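Csm3 (Thermoplasma volcanium, PDB 6AE2) probably binds crRNA and cleaves target RNA as a RAMP-family backbone subunit of the type III-A CRISPR-Cas (Csm) effector complex. Local coordinates at residues K84-I87 with R88-E92; D103-S106 with K107-Y111; M193-C196 with L197-I201; G210-T214 with R215-S219. All blocks are in the same frame, centred on the assembly; numbering follows the deposited sequence.

Interaction 1: residues K84-I87 with R88-E92; sequences KGKI and RSLLE
Lys86 and Leu90 meet at a slant: the aliphatic part of the lysine passes beside the end of the leucine, with Lys86 CE 3.9 Å from Leu90 CD1. A bend at the second torsion of Lys86 (chi2 48°) turns the chain toward the leucine, so that CG and CE both touch the same methyl group. Beyond this apolar stem, the ammonium end makes a cation-pi contact with Tyr208. Ile87 and Leu91 are arranged differently. They lie side by side and point the same way, and the branch methyl Ile87 CG2 touches Leu91 CD1 at 3.9 Å. This is the i to i+4 spacing of an alpha helix, here helix 80-93, seen on two of its sides: the Ile87 and Leu91 side faces helices 104-109 and 190-205, whereas Lys86 and Leu90 reach the end of helix 190-205 and the loop that follows it. Lys86 O is held twice from one face of its plane, by Leu90 N at 3.0 Å and by Ser89 OG at 2.9 Å. The serine hydroxyl can reach back because it sits between its own backbone N and carbonyl carbon (chi1 73°). On another side of the helix, Arg88 NE donates to Glu92 OE2, one turn along, at 2.9 Å in a salt bridge. Glu92 OE2 lies close to the guanidinium plane, but NE approaches it from above the carboxylate plane, while Arg88 NH2 bonds to Gly110 O.

Interaction 2: residues D103-S106 with K107-Y111; sequences DIVS and KMFGY
The ring of Tyr111 has Ser106 CB over one face, offset toward the rim, and Lys107 CD at its edge. The ring of Phe109, in contrast, meets Val105 O at its edge and in its plane. Phe109 ends the short helix 104-109, and Tyr111 follows just beyond it; Asp103 is the N-cap, and Gly110 leaves the helix at the other end. The tyrosine folds back against Ser106 in a CH-pi contact: Ser106 CB stands 3.7 Å from the ring centroid, 16° off the normal. Phe109 extends from the helix on another side, where its CD1 packs against Val105 CG1 at 4.2 Å and its ring reaches Arg88 and Leu91 of helix 80-93. Ile104 and Met108, one turn apart, touch loosely through Ile104 CG1 and Met108 CG and pack against Met193 of helix 190-205. At the start of the helix, the Asp103 carboxylate takes two bonds from Ser106, each from above its plane. Ser106 N donates to Asp103 OD1 at 3.2 Å, the capping bond proper, and Ser106 OG to Asp103 OD2 at 2.9 Å. Ser106 is therefore held by the aspartate on its polar side while its CB faces the tyrosine ring. Gly110 departs from helical angles with a positive phi of 104°, yet its N still completes the last turn by donating to Ser106 O at 2.7 Å.

Interaction 3: residues M193-C196 with L197-I201; sequences MIKC and LKTGI
Ile194 runs beside Lys198 one turn further along, both pointing the same way, and its branch methyl CG2 lies under the folded lysine. The pair sits on helix 190-205, which packs on the antiparallel sheet of this RAMP protein, as helices do in the RRM-like fold of that superfamily. Bends at the second and fourth torsions (chi2 -98°, chi4 70°) curl the Lys198 chain back over the isoleucine, so that Ile194 CG2 is met three times: by Lys198 CG, by CE, and by NZ at 3.7 Å. An aliphatic stem and a charged end thus share one methyl group. On another side of the helix, Lys195 CG and Thr199 CG2 graze each other at 4.2 Å. Thr199 also packs on Tyr235 of the second subunit, and Lys195 NZ makes a long, weak ion pair with Glu236 of that subunit. Toward the protein interior, Leu197 packs on Leu182 of the sheet, while Cys196 and Thr199 meet Leu91 of helix 80-93. Backbone bonds of the i to i+4 kind run beneath these side chains and tie the two segments into one continuous helix. Leu197 N donates to Met193 O at 2.9 Å, Thr199 N to Lys195 O at 3.0 Å, and Lys198 N to Ile194 O at 2.7 Å. The bond from Gly200 N to Cys196 O is longer, 3.3 Å.

Interaction 4: residues G210-T214 with R215-S219; sequences GGNGT and RGYGS
Asn212 CB sits over one face of the Tyr217 ring in a CH-pi contact, 3.6 Å from the centroid and 15° off the normal. The two side chains lie together and point the same way, with amide and ring planes 47° apart, so the methylene rather than the flat amide does most of the touching. Asn212 also runs beside Arg215, a looser van der Waals contact in which Asn212 OD1 comes within 4.1 Å of Arg215 CG. Hydrogen bonding across the loop is carried by backbone atoms. Asn212 O accepts from Tyr217 N at 3.1 Å and, weakly, from Arg215 N at 3.0 Å, so one carbonyl binds two amides of the returning chain. Gly216 N donates to Gly213 O at 3.1 Å and closes a type I turn; Gly216 itself has a positive phi, 98°. The charged and hydroxyl ends are directed to a common outside partner: Arg215 forms a salt bridge and Tyr217 OH a hydrogen bond with Glu152, and Arg169 makes a cation-pi contact with the tyrosine ring. Thr214 and Arg215, at the tip, meet residues of the second subunit. With five glycines in its ten residues and a position just before strand 220-230, the segment 210-219 matches the glycine-rich loop characteristic of RAMP proteins, a feature consistent with their role in RNA binding.

Interactions 1, 2 and 3 share one helical cluster. Interaction 3, on helix 190-205, is buried, whereas 1, 2 and 4 are partly buried. Helices 80-93 and 104-109 pack beside helix 190-205: Leu91 of interaction 1 and Met108 of interaction 2 both meet interaction 3, and interactions 1 and 2 also touch each other. Their chemistry differs: lysine stems lie against an isoleucine and a threonine in 3, while apolar pairs are joined by a salt bridge in 1 and a capped helix start in 2. Interaction 4 does not touch the others; its centre is about 16 Å from that of interaction 1, and a glycine-rich turn replaces helical periodicity. Interactions 3 and 4 both touch the second subunit.

Interaction 1: residues K84-I87 with R88-E92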
loop_
_atom_site.group_PDB
_atom_site.type_symbol
_atom_site.label_atom_id
_atom_site.label_comp_id
_atom_site.label_asym_id
_atom_site.label_seq_id
_atom_site.Cartn_x
_atom_site.Cartn_y
_atom_site.Cartn_z
ATOM N N LYS A 84 3.082 -15.133 -2.550
ATOM C CA LYS A 84 2.618 -16.103 -3.535
ATOM C C LYS A 84 1.100 -16.233 -3.509
ATOM O O LYS A 84 0.449 -16.266 -4.560
ATOM C CB LYS A 84 3.280 -17.454 -3.284
ATOM C CG LYS A 84 3.259 -18.387 -4.482
ATOM C CD LYS A 84 3.733 -19.779 -4.107
ATOM C CE LYS A 84 3.667 -20.715 -5.300
ATOM N NZ LYS A 84 4.010 -22.114 -4.930
ATOM N N GLY A 85 0.520 -16.306 -2.310
ATOM C CA GLY A 85 -0.926 -16.423 -2.210
ATOM C C GLY A 85 -1.650 -15.201 -2.741
ATOM O O GLY A 85 -2.701 -15.317 -3.377
ATOM N N LYS A 86 -1.098 -14.012 -2.494
ATOM C CA LYS A 86 -1.742 -12.793 -2.967
ATOM C C LYS A 86 -1.621 -12.665 -4.481
ATOM O O LYS A 86 -2.601 -12.351 -5.166
ATOM C CB LYS A 86 -1.143 -11.570 -2.269
ATOM C CG LYS A 86 -1.845 -10.267 -2.605
ATOM C CD LYS A 86 -3.352 -10.423 -2.484
ATOM C CE LYS A 86 -4.078 -9.135 -2.824
ATOM N NZ LYS A 86 -5.167 -8.846 -1.851
ATOM N N ILE A 87 -0.425 -12.908 -5.022
ATOM C CA ILE A 87 -0.237 -12.824 -6.467
ATOM C C ILE A 87 -1.111 -13.849 -7.175
ATOM O O ILE A 87 -1.725 -13.557 -8.209
ATOM C CB ILE A 87 1.250 -13.002 -6.831
ATOM C CG1 ILE A 87 2.085 -11.839 -6.293
ATOM C CG2 ILE A 87 1.428 -13.116 -8.338
ATOM C CD1 ILE A 87 3.575 -12.031 -6.490
ATOM N N ARG A 88 -1.192 -15.062 -6.622
ATOM C CA ARG A 88 -2.005 -16.104 -7.240
ATOM C C ARG A 88 -3.475 -15.705 -7.265
ATOM O O ARG A 88 -4.142 -15.812 -8.301
ATOM C CB ARG A 88 -1.822 -17.427 -6.497
ATOM C CG ARG A 88 -2.173 -18.644 -7.335
ATOM C CD ARG A 88 -2.949 -19.679 -6.537
ATOM N NE ARG A 88 -3.421 -20.765 -7.391
ATOM C CZ ARG A 88 -2.801 -21.934 -7.529
ATOM N NH1 ARG A 88 -1.682 -22.178 -6.861
ATOM N NH2 ARG A 88 -3.303 -22.861 -8.334
ATOM N N SER A 89 -3.995 -15.229 -6.129
ATOM C CA SER A 89 -5.397 -14.825 -6.070
ATOM C C SER A 89 -5.694 -13.684 -7.033
ATOM O O SER A 89 -6.792 -13.623 -7.599
ATOM C CB SER A 89 -5.769 -14.426 -4.643
ATOM O OG SER A 89 -5.196 -13.177 -4.299
ATOM N N LEU A 90 -4.731 -12.780 -7.239
ATOM C CA LEU A 90 -4.947 -11.664 -8.154
ATOM C C LEU A 90 -5.032 -12.139 -9.600
ATOM O O LEU A 90 -5.842 -11.625 -10.382
ATOM C CB LEU A 90 -3.831 -10.634 -7.996
ATOM C CG LEU A 90 -3.850 -9.816 -6.702
ATOM C CD1 LEU A 90 -2.462 -9.302 -6.383
ATOM C CD2 LEU A 90 -4.836 -8.668 -6.809
ATOM N N LEU A 91 -4.205 -13.118 -9.976
ATOM C CA LEU A 91 -4.267 -13.640 -11.336
ATOM C C LEU A 91 -5.547 -14.434 -11.562
ATOM O O LEU A 91 -6.123 -14.396 -12.655
ATOM C CB LEU A 91 -3.037 -14.496 -11.627
ATOM C CG LEU A 91 -1.711 -13.737 -11.705
ATOM C CD1 LEU A 91 -0.541 -14.650 -11.361
ATOM C CD2 LEU A 91 -1.528 -13.109 -13.080
ATOM N N GLU A 92 -6.011 -15.153 -10.539
ATOM C CA GLU A 92 -7.282 -15.855 -10.646
ATOM C C GLU A 92 -8.463 -14.896 -10.691
ATOM O O GLU A 92 -9.528 -15.266 -11.197
ATOM C CB GLU A 92 -7.440 -16.836 -9.483
ATOM C CG GLU A 92 -6.478 -18.010 -9.540
ATOM C CD GLU A 92 -6.323 -18.708 -8.204
ATOM O OE1 GLU A 92 -6.429 -18.031 -7.160
ATOM O OE2 GLU A 92 -6.090 -19.937 -8.199
#

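Interaction 2: residues D103-S106 with K107-Y111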
loop_
_atom_site.group_PDB
_atom_site.type_symbol
_atom_site.label_atom_id
_atom_site.label_comp_id
_atom_site.label_asym_id
_atom_site.label_seq_id
_atom_site.Cartn_x
_atom_site.Cartn_y
_atom_site.Cartn_z
ATOM N N ASP A 103 -3.520 -23.311 -18.438
ATOM C CA ASP A 103 -3.525 -22.847 -17.052
ATOM C C ASP A 103 -2.080 -22.727 -16.576
ATOM O O ASP A 103 -1.558 -23.559 -15.830
ATOM C CB ASP A 103 -4.338 -23.791 -16.175
ATOM C CG ASP A 103 -4.792 -23.143 -14.882
ATOM O OD1 ASP A 103 -4.378 -21.996 -14.608
ATOM O OD2 ASP A 103 -5.566 -23.782 -14.138
ATOM N N ILE A 104 -1.420 -21.658 -17.030
ATOM C CA ILE A 104 -0.049 -21.403 -16.603
ATOM C C ILE A 104 -0.009 -21.020 -15.129
ATOM O O ILE A 104 0.985 -21.282 -14.440
ATOM C CB ILE A 104 0.592 -20.323 -17.495
ATOM C CG1 ILE A 104 2.067 -20.125 -17.134
ATOM C CG2 ILE A 104 -0.178 -19.011 -17.394
ATOM C CD1 ILE A 104 2.892 -19.534 -18.253
ATOM N N VAL A 105 -1.081 -20.408 -14.622
ATOM C CA VAL A 105 -1.147 -20.067 -13.203
ATOM C C VAL A 105 -1.045 -21.325 -12.354
ATOM O O VAL A 105 -0.224 -21.411 -11.433
ATOM C CB VAL A 105 -2.440 -19.285 -12.899
ATOM C CG1 VAL A 105 -2.695 -19.231 -11.400
ATOM C CG2 VAL A 105 -2.365 -17.886 -13.486
ATOM N N SER A 106 -1.877 -22.325 -12.658
ATOM C CA SER A 106 -1.806 -23.594 -11.941
ATOM C C SER A 106 -0.448 -24.255 -12.135
ATOM O O SER A 106 0.166 -24.732 -11.174
ATOM C CB SER A 106 -2.927 -24.524 -12.410
ATOM O OG SER A 106 -4.110 -24.350 -11.647
ATOM N N LYS A 107 0.044 -24.281 -13.379
ATOM C CA LYS A 107 1.301 -24.962 -13.665
ATOM C C LYS A 107 2.470 -24.336 -12.915
ATOM O O LYS A 107 3.416 -25.040 -12.542
ATOM C CB LYS A 107 1.570 -24.955 -15.168
ATOM C CG LYS A 107 2.477 -26.081 -15.637
ATOM C CD LYS A 107 1.973 -27.430 -15.149
ATOM C CE LYS A 107 2.895 -28.557 -15.581
ATOM N NZ LYS A 107 2.209 -29.518 -16.488
ATOM N N MET A 108 2.424 -23.025 -12.678
ATOM C CA MET A 108 3.491 -22.340 -11.955
ATOM C C MET A 108 3.277 -22.405 -10.444
ATOM O O MET A 108 4.134 -22.903 -9.708
ATOM C CB MET A 108 3.584 -20.882 -12.417
ATOM C CG MET A 108 4.424 -20.671 -13.662
ATOM S SD MET A 108 4.826 -18.934 -13.920
ATOM C CE MET A 108 5.914 -18.625 -12.531
ATOM N N PHE A 109 2.135 -21.907 -9.974
ATOM C CA PHE A 109 1.872 -21.799 -8.545
ATOM C C PHE A 109 1.397 -23.107 -7.921
ATOM O O PHE A 109 1.278 -23.177 -6.693
ATOM C CB PHE A 109 0.843 -20.693 -8.288
ATOM C CG PHE A 109 1.306 -19.322 -8.710
ATOM C CD1 PHE A 109 1.317 -18.954 -10.047
ATOM C CD2 PHE A 109 1.729 -18.399 -7.767
ATOM C CE1 PHE A 109 1.743 -17.697 -10.434
ATOM C CE2 PHE A 109 2.155 -17.139 -8.149
ATOM C CZ PHE A 109 2.162 -16.788 -9.483
ATOM N N GLY A 110 1.126 -24.129 -8.718
ATOM C CA GLY A 110 0.754 -25.424 -8.184
ATOM C C GLY A 110 -0.732 -25.705 -8.313
ATOM O O GLY A 110 -1.576 -24.804 -8.238
ATOM N N TYR A 111 -1.060 -26.978 -8.505
ATOM C CA TYR A 111 -2.450 -27.415 -8.584
ATOM C C TYR A 111 -3.013 -27.680 -7.190
ATOM O O TYR A 111 -4.184 -28.027 -7.036
ATOM C CB TYR A 111 -2.574 -28.671 -9.449
ATOM C CG TYR A 111 -2.391 -28.423 -10.932
ATOM C CD1 TYR A 111 -1.122 -28.342 -11.493
ATOM C CD2 TYR A 111 -3.489 -28.273 -11.771
ATOM C CE1 TYR A 111 -0.951 -28.118 -12.850
ATOM C CE2 TYR A 111 -3.328 -28.048 -13.127
ATOM C CZ TYR A 111 -2.058 -27.971 -13.662
ATOM O OH TYR A 111 -1.894 -27.746 -15.011
#

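Interaction 3: residues M193-C196 with L197-I201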
loop_
_atom_site.group_PDB
_atom_site.type_symbol
_atom_site.label_atom_id
_atom_site.label_comp_id
_atom_site.label_asym_id
_atom_site.label_seq_id
_atom_site.Cartn_x
_atom_site.Cartn_y
_atom_site.Cartn_z
ATOM N N MET A 193 6.150 -17.841 -18.661
ATOM C CA MET A 193 6.137 -17.981 -17.208
ATOM C C MET A 193 6.644 -16.717 -16.527
ATOM O O MET A 193 6.049 -16.245 -15.550
ATOM C CB MET A 193 6.973 -19.188 -16.790
ATOM C CG MET A 193 6.389 -20.521 -17.212
ATOM S SD MET A 193 7.301 -21.882 -16.475
ATOM C CE MET A 193 8.603 -22.025 -17.684
ATOM N N ILE A 194 7.753 -16.161 -17.019
ATOM C CA ILE A 194 8.236 -14.883 -16.500
ATOM C C ILE A 194 7.157 -13.818 -16.648
ATOM O O ILE A 194 6.876 -13.058 -15.714
ATOM C CB ILE A 194 9.537 -14.469 -17.210
ATOM C CG1 ILE A 194 10.699 -15.362 -16.772
ATOM C CG2 ILE A 194 9.849 -13.001 -16.945
ATOM C CD1 ILE A 194 11.813 -15.443 -17.793
ATOM N N LYS A 195 6.523 -13.765 -17.823
ATOM C CA LYS A 195 5.478 -12.776 -18.057
ATOM C C LYS A 195 4.324 -12.950 -17.076
ATOM O O LYS A 195 3.844 -11.971 -16.494
ATOM C CB LYS A 195 4.981 -12.869 -19.500
ATOM C CG LYS A 195 3.590 -12.302 -19.720
ATOM C CD LYS A 195 3.240 -12.257 -21.198
ATOM C CE LYS A 195 1.863 -11.653 -21.426
ATOM N NZ LYS A 195 1.114 -12.381 -22.489
ATOM N N CYS A 196 3.876 -14.191 -16.865
ATOM C CA CYS A 196 2.825 -14.436 -15.883
ATOM C C CYS A 196 3.254 -13.977 -14.494
ATOM O O CYS A 196 2.436 -13.472 -13.716
ATOM C CB CYS A 196 2.458 -15.919 -15.870
ATOM S SG CYS A 196 1.449 -16.426 -14.460
ATOM N N LEU A 197 4.538 -14.136 -14.169
ATOM C CA LEU A 197 5.045 -13.665 -12.884
ATOM C C LEU A 197 5.084 -12.142 -12.835
ATOM O O LEU A 197 4.700 -11.535 -11.829
ATOM C CB LEU A 197 6.433 -14.251 -12.626
ATOM C CG LEU A 197 7.165 -13.845 -11.342
ATOM C CD1 LEU A 197 6.248 -13.899 -10.125
ATOM C CD2 LEU A 197 8.396 -14.718 -11.133
ATOM N N LYS A 198 5.542 -11.510 -13.919
ATOM C CA LYS A 198 5.696 -10.058 -13.925
ATOM C C LYS A 198 4.353 -9.355 -13.763
ATOM O O LYS A 198 4.209 -8.457 -12.923
ATOM C CB LYS A 198 6.388 -9.605 -15.212
ATOM C CG LYS A 198 7.821 -10.094 -15.374
ATOM C CD LYS A 198 8.829 -9.036 -14.964
ATOM C CE LYS A 198 10.229 -9.392 -15.444
ATOM N NZ LYS A 198 10.351 -9.289 -16.926
ATOM N N THR A 199 3.352 -9.747 -14.560
ATOM C CA THR A 199 2.061 -9.069 -14.484
ATOM C C THR A 199 1.348 -9.357 -13.170
ATOM O O THR A 199 0.562 -8.526 -12.700
ATOM C CB THR A 199 1.165 -9.459 -15.664
ATOM O OG1 THR A 199 0.501 -10.694 -15.379
ATOM C CG2 THR A 199 1.974 -9.593 -16.939
ATOM N N GLY A 200 1.599 -10.521 -12.568
ATOM C CA GLY A 200 1.109 -10.752 -11.220
ATOM C C GLY A 200 1.677 -9.749 -10.234
ATOM O O GLY A 200 0.963 -9.243 -9.364
ATOM N N ILE A 201 2.969 -9.440 -10.367
ATOM C CA ILE A 201 3.582 -8.404 -9.544
ATOM C C ILE A 201 2.959 -7.047 -9.849
ATOM O O ILE A 201 2.719 -6.240 -8.943
ATOM C CB ILE A 201 5.109 -8.397 -9.754
ATOM C CG1 ILE A 201 5.750 -9.593 -9.045
ATOM C CG2 ILE A 201 5.723 -7.084 -9.271
ATOM C CD1 ILE A 201 7.228 -9.751 -9.328
#

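Interaction 4: residues G210-T214 with R215-S219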
loop_
_atom_site.group_PDB
_atom_site.type_symbol
_atom_site.label_atom_id
_atom_site.label_comp_id
_atom_site.label_asym_id
_atom_site.label_seq_id
_atom_site.Cartn_x
_atom_site.Cartn_y
_atom_site.Cartn_z
ATOM N N GLY A 210 -1.096 -8.262 2.909
ATOM C CA GLY A 210 -1.590 -8.303 4.268
ATOM C C GLY A 210 -3.055 -7.915 4.371
ATOM O O GLY A 210 -3.838 -8.037 3.424
ATOM N N GLY A 211 -3.422 -7.431 5.559
ATOM C CA GLY A 211 -4.789 -7.079 5.866
ATOM C C GLY A 211 -5.010 -5.574 5.903
ATOM O O GLY A 211 -4.080 -4.771 5.843
ATOM N N ASN A 212 -6.291 -5.208 5.998
ATOM C CA ASN A 212 -6.729 -3.815 6.110
ATOM C C ASN A 212 -6.348 -2.995 4.880
ATOM O O ASN A 212 -6.063 -1.799 4.981
ATOM C CB ASN A 212 -6.181 -3.163 7.384
ATOM C CG ASN A 212 -6.733 -3.797 8.646
ATOM O OD1 ASN A 212 -7.911 -3.640 8.968
ATOM N ND2 ASN A 212 -5.885 -4.523 9.366
ATOM N N GLY A 213 -6.349 -3.631 3.706
ATOM C CA GLY A 213 -6.062 -2.907 2.480
ATOM C C GLY A 213 -7.116 -1.879 2.130
ATOM O O GLY A 213 -6.819 -0.882 1.463
ATOM N N THR A 214 -8.360 -2.103 2.563
ATOM C CA THR A 214 -9.391 -1.084 2.398
ATOM C C THR A 214 -9.082 0.156 3.227
ATOM O O THR A 214 -9.411 1.276 2.814
ATOM C CB THR A 214 -10.760 -1.648 2.781
ATOM O OG1 THR A 214 -10.662 -2.337 4.034
ATOM C CG2 THR A 214 -11.254 -2.612 1.713
ATOM N N ARG A 215 -8.453 -0.023 4.391
ATOM C CA ARG A 215 -8.011 1.101 5.207
ATOM C C ARG A 215 -6.783 1.796 4.635
ATOM O O ARG A 215 -6.374 2.832 5.171
ATOM C CB ARG A 215 -7.710 0.628 6.632
ATOM C CG ARG A 215 -8.871 -0.064 7.326
ATOM C CD ARG A 215 -9.355 0.763 8.502
ATOM N NE ARG A 215 -10.185 -0.013 9.418
ATOM C CZ ARG A 215 -10.939 0.524 10.371
ATOM N NH1 ARG A 215 -10.969 1.839 10.537
ATOM N NH2 ARG A 215 -11.664 -0.256 11.161
ATOM N N GLY A 216 -6.189 1.260 3.575
ATOM C CA GLY A 216 -4.990 1.825 2.999
ATOM C C GLY A 216 -3.696 1.170 3.420
ATOM O O GLY A 216 -2.626 1.734 3.162
ATOM N N TYR A 217 -3.752 0.004 4.059
ATOM C CA TYR A 217 -2.546 -0.683 4.487
ATOM C C TYR A 217 -1.884 -1.399 3.312
ATOM O O TYR A 217 -2.510 -1.690 2.291
ATOM C CB TYR A 217 -2.848 -1.718 5.575
ATOM C CG TYR A 217 -3.258 -1.197 6.939
ATOM C CD1 TYR A 217 -4.006 -0.033 7.083
ATOM C CD2 TYR A 217 -2.907 -1.894 8.090
ATOM C CE1 TYR A 217 -4.383 0.423 8.333
ATOM C CE2 TYR A 217 -3.280 -1.445 9.342
ATOM C CZ TYR A 217 -4.016 -0.289 9.460
ATOM O OH TYR A 217 -4.383 0.152 10.710
ATOM N N GLY A 218 -0.591 -1.675 3.472
ATOM C CA GLY A 218 0.070 -2.707 2.696
ATOM C C GLY A 218 0.302 -2.429 1.229
ATOM O O GLY A 218 0.387 -3.378 0.444
ATOM N N SER A 219 0.416 -1.167 0.823
ATOM C CA SER A 219 0.881 -0.892 -0.529
ATOM C C SER A 219 2.375 -1.162 -0.600
ATOM O O SER A 219 3.132 -0.758 0.288
ATOM C CB SER A 219 0.581 0.545 -0.933
ATOM O OG SER A 219 1.366 0.920 -2.054
#